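Local atomic coordinates of TetR family transcriptional regulator (Rhodococcus erythropolis, PDB entry 4ZA6), a protein that represses transcription as a TetR-family regulator, probably of qsdA, and so takes part in controlling the degradation of N-acyl-homoserine lactone quorum-sensing signals. Residues E169-T172 with A173-L176; E76-L79 with D80-R84; M26-L29 with A30-G34. One frame throughout, in Å; residues are numbered along the deposited sequence.

How the contacts relate
Each contact is local, one turn of its own helix with, in contacts 1 and 3, a residue at the helix end. Contacts 1 and 2 lie within the TetR-type C-terminal domain, on helices 170-181 and 74-90, which pack together, Leu174 CD2 lying 3.9 Å from Gly83 N. Contact 3, on helix 26-33, is centred about 41 Å from the centre of contact 1 and 39 Å from that of contact 2. All three are partly buried, but contact 3 has the most exposed residues. Contact 1 carries carboxylates on its outer side, contact 2 is mainly aromatic and aliphatic with one Asp80-Arg84 ion pair at its side, and contact 3 pairs leucines with an arginine and a leucine.

Contact 1: E169-T172 with A173-L176; sequences EIET and ALDL
Glu169 opens the first turn of helix 170-181, a helix of the TetR-type C-terminal domain, from the N-cap position, and its carbonyl O takes the backbone N of Ala173 at 3.1 Å. The same step repeats along the turn: Leu174 N to Ile170 O at 2.9 Å, then Asp175 N to Glu171 O and Leu176 N to Thr172 O.

On one side of the turn Leu174 reaches back, its CD1 4.2 Å from CG2 of Ile170. The same methyl has OE2 of Glu171 4.0 Å away, the glutamate chain being bent at chi2 (-57°) and crossing the leucine at a slant. Asp175 has CG opposite its own carbonyl carbon (chi1 -72°), which brings the carboxyl carbon to 3.2 Å from O of Glu171. That oxygen and Asp175 OD2 are both acceptors and do not bond. Ala173 and Leu174 pack on Met86 of helix 74-90. Leu176 and Ala173 turn to His157 of helix 143-158, while Glu169 OE2 is hydrogen-bonded to ND1 of His157.

Glu171 OE2 and Asp175 OD1 sit 5.3 Å apart, and each forms a salt bridge with NH1 of Arg185. Putting an alanine at Asp175 would probably leave Arg185 with one carboxylate fewer and its guanidinium less firmly placed. Two like charges one turn apart would be expected to repel. The shared arginine probably offsets this, so that the acidic edge of the helix is tied to the chain that follows it.

Contact 2: E76-L79 with D80-R84; sequences EYIL and DVFGR
Tyr77 and Val81 meet in a CH-pi contact one helical turn apart, within helix 74-90 of the TetR-type C-terminal domain. CG2 of Val81 stands over one face of the tyrosine ring, 3.9 Å from its centroid and 19° off the normal, displaced toward the rim on the hydroxyl side, where its nearest ring atom is CZ at 3.7 Å. The ring gets there because Tyr77 CG points opposite the backbone N (chi1 169°), which swings it along the helix toward the following turn. Its hydroxyl is hydrogen-bonded to the carbonyl of Met67, so the ring is held at its far end as well as over a face.

Beneath the side chains run the regular helix bonds, Asp80 N to Glu76 O, Val81 N to Tyr77 O, Phe82 N to Ile78 O and Gly83 N to Leu79 O. The Ile78 and Phe82 side chains run alongside each other, with Ile78 CG2 4.0 Å from Phe82 CD2. Carbonyl O of Ile78 also sits at the edge of the phenyl ring, in its plane, 3.4 Å from CD2 of Phe82.

On another side, Arg84 NE gives Asp80 OD1 a weak hydrogen bond, 3.4 Å, as part of a salt bridge, while Asp80 OD2 takes the backbone N of Ser71. Among its neighbours, helix 74-90 turns Ile78 and Phe82 to helix 115-133, sends Leu79 and Phe82 against Ile177 of helix 170-181, and rests Arg84 on Ala66 and Gln69 of helix 47-69.

Contact 3: M26-L29 with A30-G34; sequences MSLL and AERLG
Arg32 runs out beside Leu28, one turn earlier in helix 26-33, the two side chains leaving the helix together. Its CB rests on the carbonyl oxygens of the preceding turn, 3.6 Å from both Leu28 O and Leu29 O. CG stays on Leu28 O; it stands opposite the carbonyl carbon of Arg32 (chi1 -80°), which lays the chain back along the helix toward Leu28. From CG to NE the chain is extended, and the guanidinium comes up against the end of the leucine: CD2 of Leu28 is 3.5 Å from NE, 3.7 Å from CZ and 3.6 Å from NH2 of Arg32. The methyl comes in at a slant to the flat group. At the tip, NH2 forms a salt bridge with Glu22, so the charged end is anchored while the aliphatic part lies against the turn below. The chi1 of Leu28, -136° and well off the usual staggered positions, goes with CD2 lying against the guanidinium.

On the buried side, Leu29 and Leu33 repeat the pattern with apolar ends, CD1 of Leu29 meeting CD1 of Leu33 at 3.8 Å. Around this pair stand Leu40 of helix 37-44, which touches both, with Thr13 and Ala10 of helix 4-19. Backbone bonds connect Ala30 to Met26, Glu31 to Ser27, Arg32 to Leu28 and Leu33 to Leu29.

Gly34 is the first residue to leave helical angles, its positive phi (74°) favouring glycine, and its N bonds to Glu31 O at 3.1 Å in a Schellman motif. A short helix, a glycine turn and then helix 37-44 make the helix-turn-helix of TetR regulators, in which the second helix, helix 37-44 here, is probably the one that reads DNA.

Contact 1: E169-T172 with A173-L176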
ATOM      1  N   GLU A 169      -7.364  -4.520  12.233  1.00 30.94           N
ATOM      2  CA  GLU A 169      -8.540  -3.775  12.702  1.00 30.18           C
ATOM      3  C   GLU A 169      -9.212  -3.004  11.559  1.00 34.39           C
ATOM      4  O   GLU A 169      -9.212  -1.769  11.545  1.00 34.97           O
ATOM      5  CB  GLU A 169      -8.160  -2.865  13.871  1.00 30.40           C
ATOM      6  CG  GLU A 169      -7.576  -3.644  15.038  1.00 33.11           C
ATOM      7  CD  GLU A 169      -6.862  -2.819  16.088  1.00 43.32           C
ATOM      8  OE1 GLU A 169      -6.485  -3.399  17.128  1.00 37.82           O
ATOM      9  OE2 GLU A 169      -6.565  -1.631  15.831  1.00 29.18           O
ATOM     10  N   ILE A 170      -9.780  -3.748  10.599  1.00 29.94           N
ATOM     11  CA  ILE A 170     -10.409  -3.171   9.401  1.00 28.56           C
ATOM     12  C   ILE A 170     -11.610  -2.267   9.688  1.00 30.04           C
ATOM     13  O   ILE A 170     -11.657  -1.152   9.170  1.00 27.66           O
ATOM     14  CB  ILE A 170     -10.619  -4.223   8.267  1.00 31.13           C
ATOM     15  CG1 ILE A 170      -9.262  -4.873   7.892  1.00 30.69           C
ATOM     16  CG2 ILE A 170     -11.315  -3.605   7.017  1.00 30.05           C
ATOM     17  CD1 ILE A 170      -9.327  -6.111   7.037  1.00 38.72           C
ATOM     18  N   GLU A 171     -12.549  -2.724  10.544  1.00 28.20           N
ATOM     19  CA  GLU A 171     -13.732  -1.939  10.902  1.00 27.47           C
ATOM     20  C   GLU A 171     -13.403  -0.648  11.586  1.00 29.47           C
ATOM     21  O   GLU A 171     -14.043   0.357  11.312  1.00 27.08           O
ATOM     22  CB  GLU A 171     -14.763  -2.754  11.707  1.00 29.60           C
ATOM     23  CG  GLU A 171     -15.463  -3.805  10.855  1.00 34.33           C
ATOM     24  CD  GLU A 171     -16.207  -3.341   9.610  1.00 36.51           C
ATOM     25  OE1 GLU A 171     -16.267  -4.133   8.647  1.00 32.37           O
ATOM     26  OE2 GLU A 171     -16.727  -2.203   9.583  1.00 29.15           O
ATOM     27  N   THR A 172     -12.405  -0.661  12.474  1.00 26.67           N
ATOM     28  CA  THR A 172     -11.953   0.557  13.158  1.00 26.62           C
ATOM     29  C   THR A 172     -11.329   1.502  12.143  1.00 26.70           C
ATOM     30  O   THR A 172     -11.573   2.695  12.220  1.00 26.23           O
ATOM     31  CB  THR A 172     -11.005   0.216  14.325  1.00 34.81           C
ATOM     32  OG1 THR A 172     -11.712  -0.583  15.272  1.00 35.81           O
ATOM     33  CG2 THR A 172     -10.488   1.442  15.027  1.00 36.04           C
ATOM     34  N   ALA A 173     -10.578   0.986  11.172  1.00 25.06           N
ATOM     35  CA  ALA A 173      -9.967   1.855  10.152  1.00 24.58           C
ATOM     36  C   ALA A 173     -11.071   2.500   9.300  1.00 28.07           C
ATOM     37  O   ALA A 173     -10.993   3.692   9.015  1.00 26.15           O
ATOM     38  CB  ALA A 173      -8.999   1.065   9.274  1.00 25.15           C
ATOM     39  N   LEU A 174     -12.135   1.735   8.971  1.00 24.41           N
ATOM     40  CA  LEU A 174     -13.273   2.261   8.209  1.00 23.82           C
ATOM     41  C   LEU A 174     -14.027   3.350   8.966  1.00 26.71           C
ATOM     42  O   LEU A 174     -14.516   4.315   8.353  1.00 24.93           O
ATOM     43  CB  LEU A 174     -14.208   1.111   7.823  1.00 24.68           C
ATOM     44  CG  LEU A 174     -13.665   0.195   6.708  1.00 29.26           C
ATOM     45  CD1 LEU A 174     -14.600  -0.987   6.467  1.00 30.01           C
ATOM     46  CD2 LEU A 174     -13.442   0.960   5.423  1.00 29.80           C
ATOM     47  N   ASP A 175     -14.153   3.178  10.305  1.00 24.13           N
ATOM     48  CA  ASP A 175     -14.826   4.145  11.176  1.00 24.42           C
ATOM     49  C   ASP A 175     -14.072   5.471  11.134  1.00 27.42           C
ATOM     50  O   ASP A 175     -14.699   6.532  11.082  1.00 25.76           O
ATOM     51  CB  ASP A 175     -14.889   3.617  12.615  1.00 27.61           C
ATOM     52  CG  ASP A 175     -15.858   2.480  12.862  1.00 35.92           C
ATOM     53  OD1 ASP A 175     -16.865   2.400  12.143  1.00 37.20           O
ATOM     54  OD2 ASP A 175     -15.637   1.711  13.832  1.00 36.88           O
ATOM     55  N   LEU A 176     -12.727   5.401  11.113  1.00 26.70           N
ATOM     56  CA  LEU A 176     -11.832   6.574  11.028  1.00 27.34           C
ATOM     57  C   LEU A 176     -11.937   7.280   9.668  1.00 28.98           C
ATOM     58  O   LEU A 176     -11.944   8.511   9.626  1.00 29.37           O
ATOM     59  CB  LEU A 176     -10.388   6.178  11.330  1.00 27.44           C
ATOM     60  CG  LEU A 176     -10.073   5.928  12.815  1.00 32.37           C
ATOM     61  CD1 LEU A 176      -8.764   5.172  12.962  1.00 32.48           C
ATOM     62  CD2 LEU A 176      -9.998   7.250  13.614  1.00 32.38           C
TER

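Contact 2: E76-L79 with D80-R84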
ATOM      1  N   GLU A  76     -19.540   6.529   0.321  1.00 30.56           N
ATOM      2  CA  GLU A  76     -19.851   5.096   0.299  1.00 31.78           C
ATOM      3  C   GLU A  76     -18.914   4.325  -0.648  1.00 34.37           C
ATOM      4  O   GLU A  76     -18.513   3.199  -0.330  1.00 32.89           O
ATOM      5  CB  GLU A  76     -21.349   4.827   0.024  1.00 34.71           C
ATOM      6  CG  GLU A  76     -22.064   5.844  -0.840  1.00 47.12           C
ATOM      7  CD  GLU A  76     -22.779   6.993  -0.162  1.00 58.44           C
ATOM      8  OE1 GLU A  76     -23.926   6.798   0.300  1.00 72.80           O
ATOM      9  OE2 GLU A  76     -22.213   8.108  -0.146  1.00 33.47           O
ATOM     10  N   TYR A  77     -18.514   4.964  -1.772  1.00 30.14           N
ATOM     11  CA  TYR A  77     -17.573   4.386  -2.751  1.00 29.29           C
ATOM     12  C   TYR A  77     -16.185   4.348  -2.148  1.00 30.94           C
ATOM     13  O   TYR A  77     -15.497   3.336  -2.295  1.00 28.79           O
ATOM     14  CB  TYR A  77     -17.581   5.187  -4.071  1.00 30.40           C
ATOM     15  CG  TYR A  77     -16.478   4.836  -5.048  1.00 29.87           C
ATOM     16  CD1 TYR A  77     -16.616   3.774  -5.934  1.00 31.78           C
ATOM     17  CD2 TYR A  77     -15.310   5.592  -5.110  1.00 28.44           C
ATOM     18  CE1 TYR A  77     -15.609   3.458  -6.844  1.00 32.72           C
ATOM     19  CE2 TYR A  77     -14.299   5.288  -6.019  1.00 27.73           C
ATOM     20  CZ  TYR A  77     -14.449   4.213  -6.877  1.00 35.54           C
ATOM     21  OH  TYR A  77     -13.457   3.907  -7.775  1.00 34.50           O
ATOM     22  N   ILE A  78     -15.756   5.455  -1.489  1.00 27.32           N
ATOM     23  CA  ILE A  78     -14.439   5.554  -0.863  1.00 26.91           C
ATOM     24  C   ILE A  78     -14.327   4.494   0.219  1.00 28.92           C
ATOM     25  O   ILE A  78     -13.321   3.798   0.288  1.00 26.15           O
ATOM     26  CB  ILE A  78     -14.169   6.985  -0.324  1.00 30.62           C
ATOM     27  CG1 ILE A  78     -14.129   8.018  -1.486  1.00 30.94           C
ATOM     28  CG2 ILE A  78     -12.871   7.022   0.495  1.00 29.93           C
ATOM     29  CD1 ILE A  78     -14.558   9.449  -1.090  1.00 35.60           C
ATOM     30  N   LEU A  79     -15.403   4.322   1.020  1.00 26.80           N
ATOM     31  CA  LEU A  79     -15.438   3.297   2.048  1.00 26.50           C
ATOM     32  C   LEU A  79     -15.315   1.905   1.444  1.00 27.39           C
ATOM     33  O   LEU A  79     -14.558   1.084   1.960  1.00 26.27           O
ATOM     34  CB  LEU A  79     -16.676   3.419   2.947  1.00 25.94           C
ATOM     35  CG  LEU A  79     -16.607   4.503   4.031  1.00 29.60           C
ATOM     36  CD1 LEU A  79     -17.990   4.682   4.703  1.00 32.00           C
ATOM     37  CD2 LEU A  79     -15.626   4.139   5.127  1.00 31.77           C
ATOM     38  N   ASP A  80     -15.994   1.662   0.336  1.00 23.56           N
ATOM     39  CA  ASP A  80     -15.917   0.374  -0.343  1.00 23.15           C
ATOM     40  C   ASP A  80     -14.508   0.075  -0.878  1.00 27.94           C
ATOM     41  O   ASP A  80     -14.029  -1.048  -0.729  1.00 28.91           O
ATOM     42  CB  ASP A  80     -16.948   0.295  -1.470  1.00 24.64           C
ATOM     43  CG  ASP A  80     -17.163  -1.105  -2.001  1.00 33.55           C
ATOM     44  OD1 ASP A  80     -16.880  -2.078  -1.261  1.00 34.93           O
ATOM     45  OD2 ASP A  80     -17.690  -1.232  -3.099  1.00 39.77           O
ATOM     46  N   VAL A  81     -13.860   1.059  -1.519  1.00 24.16           N
ATOM     47  CA  VAL A  81     -12.491   0.886  -2.065  1.00 24.03           C
ATOM     48  C   VAL A  81     -11.544   0.492  -0.918  1.00 28.21           C
ATOM     49  O   VAL A  81     -10.827  -0.498  -1.047  1.00 27.35           O
ATOM     50  CB  VAL A  81     -11.986   2.168  -2.783  1.00 26.64           C
ATOM     51  CG1 VAL A  81     -10.480   2.118  -3.039  1.00 25.56           C
ATOM     52  CG2 VAL A  81     -12.751   2.409  -4.087  1.00 26.18           C
ATOM     53  N   PHE A  82     -11.580   1.238   0.211  1.00 24.60           N
ATOM     54  CA  PHE A  82     -10.701   0.984   1.371  1.00 25.06           C
ATOM     55  C   PHE A  82     -10.921  -0.344   2.024  1.00 28.36           C
ATOM     56  O   PHE A  82      -9.946  -0.985   2.406  1.00 28.05           O
ATOM     57  CB  PHE A  82     -10.764   2.125   2.405  1.00 27.55           C
ATOM     58  CG  PHE A  82      -9.749   3.189   2.084  1.00 30.42           C
ATOM     59  CD1 PHE A  82      -8.462   3.127   2.613  1.00 35.16           C
ATOM     60  CD2 PHE A  82     -10.056   4.219   1.205  1.00 34.18           C
ATOM     61  CE1 PHE A  82      -7.506   4.081   2.278  1.00 36.64           C
ATOM     62  CE2 PHE A  82      -9.087   5.161   0.849  1.00 37.73           C
ATOM     63  CZ  PHE A  82      -7.823   5.086   1.394  1.00 35.45           C
ATOM     64  N   GLY A  83     -12.186  -0.742   2.167  1.00 24.84           N
ATOM     65  CA  GLY A  83     -12.540  -2.038   2.726  1.00 25.61           C
ATOM     66  C   GLY A  83     -11.969  -3.155   1.870  1.00 29.72           C
ATOM     67  O   GLY A  83     -11.343  -4.080   2.392  1.00 28.40           O
ATOM     68  N   ARG A  84     -12.137  -3.040   0.529  1.00 27.36           N
ATOM     69  CA  ARG A  84     -11.630  -3.991  -0.466  1.00 26.37           C
ATOM     70  C   ARG A  84     -10.110  -4.098  -0.419  1.00 29.49           C
ATOM     71  O   ARG A  84      -9.579  -5.222  -0.393  1.00 28.56           O
ATOM     72  CB  ARG A  84     -12.076  -3.595  -1.877  1.00 22.72           C
ATOM     73  CG  ARG A  84     -13.506  -3.982  -2.196  1.00 24.24           C
ATOM     74  CD  ARG A  84     -13.937  -3.452  -3.548  1.00 28.50           C
ATOM     75  NE  ARG A  84     -15.348  -3.748  -3.786  1.00 29.03           N
ATOM     76  CZ  ARG A  84     -15.788  -4.863  -4.352  1.00 39.12           C
ATOM     77  NH1 ARG A  84     -14.930  -5.796  -4.748  1.00 36.65           N
ATOM     78  NH2 ARG A  84     -17.087  -5.057  -4.522  1.00 26.79           N
TER

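Contact 3: M26-L29 with A30-G34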
ATOM      1  N   MET A  26      19.955  -9.715  -2.424  1.00 38.30           N
ATOM      2  CA  MET A  26      20.591  -8.806  -3.385  1.00 37.16           C
ATOM      3  C   MET A  26      21.671  -9.458  -4.230  1.00 40.88           C
ATOM      4  O   MET A  26      21.821  -9.101  -5.403  1.00 39.17           O
ATOM      5  CB  MET A  26      21.062  -7.499  -2.726  1.00 38.94           C
ATOM      6  CG  MET A  26      19.941  -6.654  -2.153  1.00 40.84           C
ATOM      7  SD  MET A  26      18.587  -6.228  -3.309  1.00 42.85           S
ATOM      8  CE  MET A  26      19.009  -4.560  -3.699  1.00 39.10           C
ATOM      9  N   SER A  27      22.348 -10.485  -3.688  1.00 38.76           N
ATOM     10  CA  SER A  27      23.356 -11.247  -4.421  1.00 38.85           C
ATOM     11  C   SER A  27      22.683 -12.159  -5.454  1.00 40.41           C
ATOM     12  O   SER A  27      23.132 -12.209  -6.604  1.00 35.90           O
ATOM     13  CB  SER A  27      24.238 -12.047  -3.466  1.00 45.41           C
ATOM     14  OG  SER A  27      25.281 -11.228  -2.968  1.00 59.26           O
ATOM     15  N   LEU A  28      21.589 -12.861  -5.041  1.00 38.52           N
ATOM     16  CA  LEU A  28      20.780 -13.743  -5.895  1.00 39.12           C
ATOM     17  C   LEU A  28      20.198 -12.848  -7.017  1.00 38.70           C
ATOM     18  O   LEU A  28      20.333 -13.176  -8.192  1.00 36.85           O
ATOM     19  CB  LEU A  28      19.632 -14.332  -5.053  1.00 40.62           C
ATOM     20  CG  LEU A  28      19.283 -15.828  -5.163  1.00 48.68           C
ATOM     21  CD1 LEU A  28      18.839 -16.376  -3.813  1.00 48.04           C
ATOM     22  CD2 LEU A  28      18.135 -16.056  -6.141  1.00 52.61           C
ATOM     23  N   LEU A  29      19.620 -11.679  -6.650  1.00 33.43           N
ATOM     24  CA  LEU A  29      19.064 -10.720  -7.614  1.00 32.18           C
ATOM     25  C   LEU A  29      20.108 -10.254  -8.644  1.00 36.12           C
ATOM     26  O   LEU A  29      19.844 -10.328  -9.853  1.00 35.94           O
ATOM     27  CB  LEU A  29      18.443  -9.522  -6.888  1.00 31.65           C
ATOM     28  CG  LEU A  29      17.798  -8.401  -7.738  1.00 35.53           C
ATOM     29  CD1 LEU A  29      16.866  -8.937  -8.807  1.00 35.78           C
ATOM     30  CD2 LEU A  29      16.979  -7.522  -6.864  1.00 35.68           C
ATOM     31  N   ALA A  30      21.290  -9.808  -8.176  1.00 31.47           N
ATOM     32  CA  ALA A  30      22.374  -9.373  -9.066  1.00 31.67           C
ATOM     33  C   ALA A  30      22.786 -10.498 -10.032  1.00 38.14           C
ATOM     34  O   ALA A  30      23.008 -10.246 -11.224  1.00 37.49           O
ATOM     35  CB  ALA A  30      23.563  -8.922  -8.234  1.00 32.99           C
ATOM     36  N   GLU A  31      22.854 -11.753  -9.528  1.00 36.03           N
ATOM     37  CA  GLU A  31      23.212 -12.915 -10.352  1.00 37.41           C
ATOM     38  C   GLU A  31      22.131 -13.167 -11.409  1.00 38.83           C
ATOM     39  O   GLU A  31      22.467 -13.358 -12.564  1.00 37.70           O
ATOM     40  CB  GLU A  31      23.447 -14.168  -9.465  1.00 40.34           C
ATOM     41  CG  GLU A  31      23.823 -15.438 -10.220  1.00 51.79           C
ATOM     42  CD  GLU A  31      24.615 -16.431  -9.390  1.00 87.36           C
ATOM     43  OE1 GLU A  31      24.011 -17.347  -8.785  1.00 93.46           O
ATOM     44  OE2 GLU A  31      25.858 -16.288  -9.352  1.00 84.92           O
ATOM     45  N   ARG A  32      20.837 -13.121 -11.022  1.00 36.75           N
ATOM     46  CA  ARG A  32      19.713 -13.302 -11.973  1.00 36.58           C
ATOM     47  C   ARG A  32      19.711 -12.240 -13.083  1.00 36.54           C
ATOM     48  O   ARG A  32      19.405 -12.549 -14.237  1.00 38.13           O
ATOM     49  CB  ARG A  32      18.361 -13.299 -11.243  1.00 34.99           C
ATOM     50  CG  ARG A  32      18.025 -14.622 -10.581  1.00 45.01           C
ATOM     51  CD  ARG A  32      16.695 -14.532  -9.889  1.00 46.94           C
ATOM     52  NE  ARG A  32      16.406 -15.739  -9.121  1.00 58.92           N
ATOM     53  CZ  ARG A  32      15.251 -15.979  -8.512  1.00 70.07           C
ATOM     54  NH1 ARG A  32      14.254 -15.112  -8.603  1.00 53.73           N
ATOM     55  NH2 ARG A  32      15.076 -17.102  -7.833  1.00 63.35           N
ATOM     56  N   LEU A  33      20.075 -11.002 -12.734  1.00 29.78           N
ATOM     57  CA  LEU A  33      20.158  -9.893 -13.685  1.00 28.34           C
ATOM     58  C   LEU A  33      21.409  -9.912 -14.555  1.00 32.07           C
ATOM     59  O   LEU A  33      21.458  -9.234 -15.590  1.00 29.90           O
ATOM     60  CB  LEU A  33      20.069  -8.561 -12.942  1.00 27.68           C
ATOM     61  CG  LEU A  33      18.691  -8.165 -12.416  1.00 32.02           C
ATOM     62  CD1 LEU A  33      18.809  -6.997 -11.483  1.00 31.61           C
ATOM     63  CD2 LEU A  33      17.741  -7.801 -13.554  1.00 34.72           C
ATOM     64  N   GLY A  34      22.412 -10.666 -14.124  1.00 29.87           N
ATOM     65  CA  GLY A  34      23.698 -10.732 -14.791  1.00 31.62           C
ATOM     66  C   GLY A  34      24.495  -9.464 -14.544  1.00 34.90           C
ATOM     67  O   GLY A  34      25.247  -9.022 -15.419  1.00 33.42           O
TER